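Local coordinates for hypothetical protein (Bacteroides fragilis, PDB 4I17) that is of unknown function but, as a TPR repeat protein, probably serves as a helical scaffold for binding protein or peptide partners, at residues V25-Y30 / I55-E60. Numbering follows the deposited sequence. Where two conformers were deposited one is given.
Sequences VAFEKY and IKKYKE
Phe27, on helix 23-36, reaches across to Ile55, Lys57 and Glu60 and carries the whole contact from its side; every approach is between carbon atoms. Its CB points toward 55-60, and with CG anti to the backbone nitrogen (chi1 170°) the ring presents CG and CD2 to Ile55 and CE2 and CZ to Lys57 and Glu60. The methyl end of Ile55 sits at the root of the ring, CD1 lying 3.7 Å from Phe27 CB and 3.8 Å from Phe27 CG, and the two side chains cross at about a right angle.

Further out, the aliphatic part of Lys57 approaches the ring obliquely: its CD is 3.6 Å from Phe27 CE2, while CE stands 3.9 Å from the same carbon. The chain runs straight from CB to CE, and the turn at chi4 (-62°) carries NZ away from the ring. Glu60 adds a looser touch through CB, 4.2 Å from Phe27 CZ. Lys57 and Glu60 each have a second modelled conformer, so their contacts are less certain.

Helix 42-54 closes in a Schellman motif whose C-prime residue, Lys56, is left-handed (phi 70°), and Lys57 takes the N-cap position of helix 58-70. Phe27 also touches Cys48 of helix 42-54, and Ile55 packs on Tyr23 and Ala24. The contact lies at the surface, where helix 23-36 meets the short turn between the next two helices, an arrangement consistent with the stacked antiparallel helices of a TPR superhelix.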
loop_
_atom_site.group_PDB
_atom_site.type_symbol
_atom_site.label_atom_id
_atom_site.label_comp_id
_atom_site.label_asym_id
_atom_site.label_seq_id
_atom_site.Cartn_x
_atom_site.Cartn_y
_atom_site.Cartn_z
ATOM N N VAL A 25 31.325 6.731 0.908
ATOM C CA VAL A 25 32.099 7.563 1.835
ATOM C C VAL A 25 31.143 8.362 2.730
ATOM O O VAL A 25 31.419 8.508 3.923
ATOM C CB VAL A 25 33.094 8.507 1.117
ATOM C CG1 VAL A 25 33.738 9.483 2.122
ATOM C CG2 VAL A 25 34.167 7.679 0.422
ATOM N N ALA A 26 30.065 8.918 2.165
ATOM C CA ALA A 26 29.136 9.716 2.985
ATOM C C ALA A 26 28.564 8.839 4.078
ATOM O O ALA A 26 28.509 9.240 5.231
ATOM C CB ALA A 26 28.027 10.299 2.119
ATOM N N PHE A 27 28.215 7.593 3.738
ATOM C CA PHE A 27 27.674 6.680 4.756
ATOM C C PHE A 27 28.738 6.447 5.846
ATOM O O PHE A 27 28.397 6.537 7.012
ATOM C CB PHE A 27 27.204 5.348 4.135
ATOM C CG PHE A 27 26.869 4.327 5.190
ATOM C CD1 PHE A 27 25.653 4.378 5.868
ATOM C CD2 PHE A 27 27.792 3.362 5.562
ATOM C CE1 PHE A 27 25.371 3.475 6.894
ATOM C CE2 PHE A 27 27.509 2.466 6.596
ATOM C CZ PHE A 27 26.301 2.535 7.251
ATOM N N GLU A 28 29.978 6.136 5.468
ATOM C CA GLU A 28 31.102 5.894 6.389
ATOM C C GLU A 28 31.269 7.083 7.371
ATOM O O GLU A 28 31.353 6.897 8.581
ATOM C CB GLU A 28 32.397 5.690 5.560
ATOM C CG GLU A 28 33.680 5.494 6.360
ATOM C CD GLU A 28 34.920 6.191 5.814
ATOM O OE1 GLU A 28 35.008 6.411 4.583
ATOM O OE2 GLU A 28 35.817 6.512 6.628
ATOM N N LYS A 29 31.322 8.302 6.827
ATOM C CA LYS A 29 31.558 9.511 7.626
ATOM C C LYS A 29 30.355 9.862 8.498
ATOM O O LYS A 29 30.528 10.154 9.681
ATOM C CB LYS A 29 31.900 10.690 6.712
ATOM C CG LYS A 29 33.165 10.480 5.887
ATOM C CD LYS A 29 34.402 10.442 6.758
ATOM C CE LYS A 29 35.636 10.122 5.927
ATOM N NZ LYS A 29 36.861 10.105 6.776
ATOM N N TYR A 30 29.137 9.801 7.932
ATOM C CA TYR A 30 27.943 10.127 8.706
ATOM C C TYR A 30 27.708 9.100 9.796
ATOM O O TYR A 30 27.279 9.477 10.882
ATOM C CB TYR A 30 26.699 10.182 7.815
ATOM C CG TYR A 30 26.592 11.340 6.848
ATOM C CD1 TYR A 30 27.153 12.577 7.140
ATOM C CD2 TYR A 30 25.862 11.215 5.668
ATOM C CE1 TYR A 30 26.964 13.672 6.298
ATOM C CE2 TYR A 30 25.685 12.297 4.810
ATOM C CZ TYR A 30 26.260 13.510 5.113
ATOM O OH TYR A 30 26.050 14.564 4.275
ATOM N N ILE A 55 23.845 2.194 -1.128
ATOM C CA ILE A 55 24.985 1.278 -1.224
ATOM C C ILE A 55 24.590 -0.139 -0.769
ATOM O O ILE A 55 25.447 -1.005 -0.582
ATOM C CB ILE A 55 26.225 1.821 -0.487
ATOM C CG1 ILE A 55 25.959 1.941 1.041
ATOM C CG2 ILE A 55 26.691 3.155 -1.121
ATOM C CD1 ILE A 55 27.140 2.472 1.873
ATOM N N LYS A 56 23.283 -0.383 -0.675
ATOM C CA LYS A 56 22.675 -1.678 -0.379
ATOM C C LYS A 56 22.875 -2.176 1.060
ATOM O O LYS A 56 22.800 -3.377 1.302
ATOM C CB LYS A 56 23.128 -2.756 -1.393
ATOM C CG LYS A 56 22.815 -2.343 -2.828
ATOM C CD LYS A 56 23.214 -3.406 -3.834
ATOM C CE LYS A 56 22.997 -2.912 -5.238
ATOM N NZ LYS A 56 21.554 -2.893 -5.596
ATOM N N LYS A 57 23.073 -1.263 2.011
ATOM C CA LYS A 57 23.151 -1.607 3.434
ATOM C C LYS A 57 21.734 -1.357 3.959
ATOM O O LYS A 57 21.462 -0.352 4.634
ATOM C CB LYS A 57 24.242 -0.773 4.148
ATOM C CG LYS A 57 25.650 -0.960 3.555
ATOM C CD LYS A 57 26.702 -0.255 4.436
ATOM C CE LYS A 57 28.124 -0.369 3.916
ATOM N NZ LYS A 57 28.603 -1.770 3.858
ATOM N N TYR A 58 20.799 -2.217 3.548
ATOM C CA TYR A 58 19.378 -2.008 3.858
ATOM C C TYR A 58 19.029 -2.017 5.315
ATOM O O TYR A 58 18.204 -1.186 5.701
ATOM C CB TYR A 58 18.475 -2.986 3.110
ATOM C CG TYR A 58 18.782 -3.069 1.632
ATOM C CD1 TYR A 58 18.728 -1.934 0.823
ATOM C CD2 TYR A 58 19.085 -4.287 1.031
ATOM C CE1 TYR A 58 19.042 -2.003 -0.531
ATOM C CE2 TYR A 58 19.405 -4.362 -0.320
ATOM C CZ TYR A 58 19.340 -3.226 -1.101
ATOM O OH TYR A 58 19.600 -3.308 -2.435
ATOM N N LYS A 59 19.622 -2.915 6.138
ATOM C CA LYS A 59 19.235 -2.932 7.553
ATOM C C LYS A 59 19.701 -1.658 8.240
ATOM O O LYS A 59 18.980 -1.110 9.095
ATOM C CB LYS A 59 19.766 -4.201 8.273
ATOM C CG LYS A 59 19.382 -4.311 9.760
ATOM C CD LYS A 59 17.863 -4.466 9.997
ATOM C CE LYS A 59 17.481 -4.463 11.461
ATOM N NZ LYS A 59 17.558 -3.104 12.058
ATOM N N GLU A 60 20.905 -1.194 7.854
ATOM C CA GLU A 60 21.499 0.028 8.380
ATOM C C GLU A 60 20.605 1.213 7.987
ATOM O O GLU A 60 20.317 2.074 8.824
ATOM C CB GLU A 60 22.942 0.161 7.856
ATOM C CG GLU A 60 23.817 -1.037 8.235
ATOM C CD GLU A 60 23.952 -2.245 7.307
ATOM O OE1 GLU A 60 22.950 -2.714 6.707
ATOM O OE2 GLU A 60 25.089 -2.767 7.237
#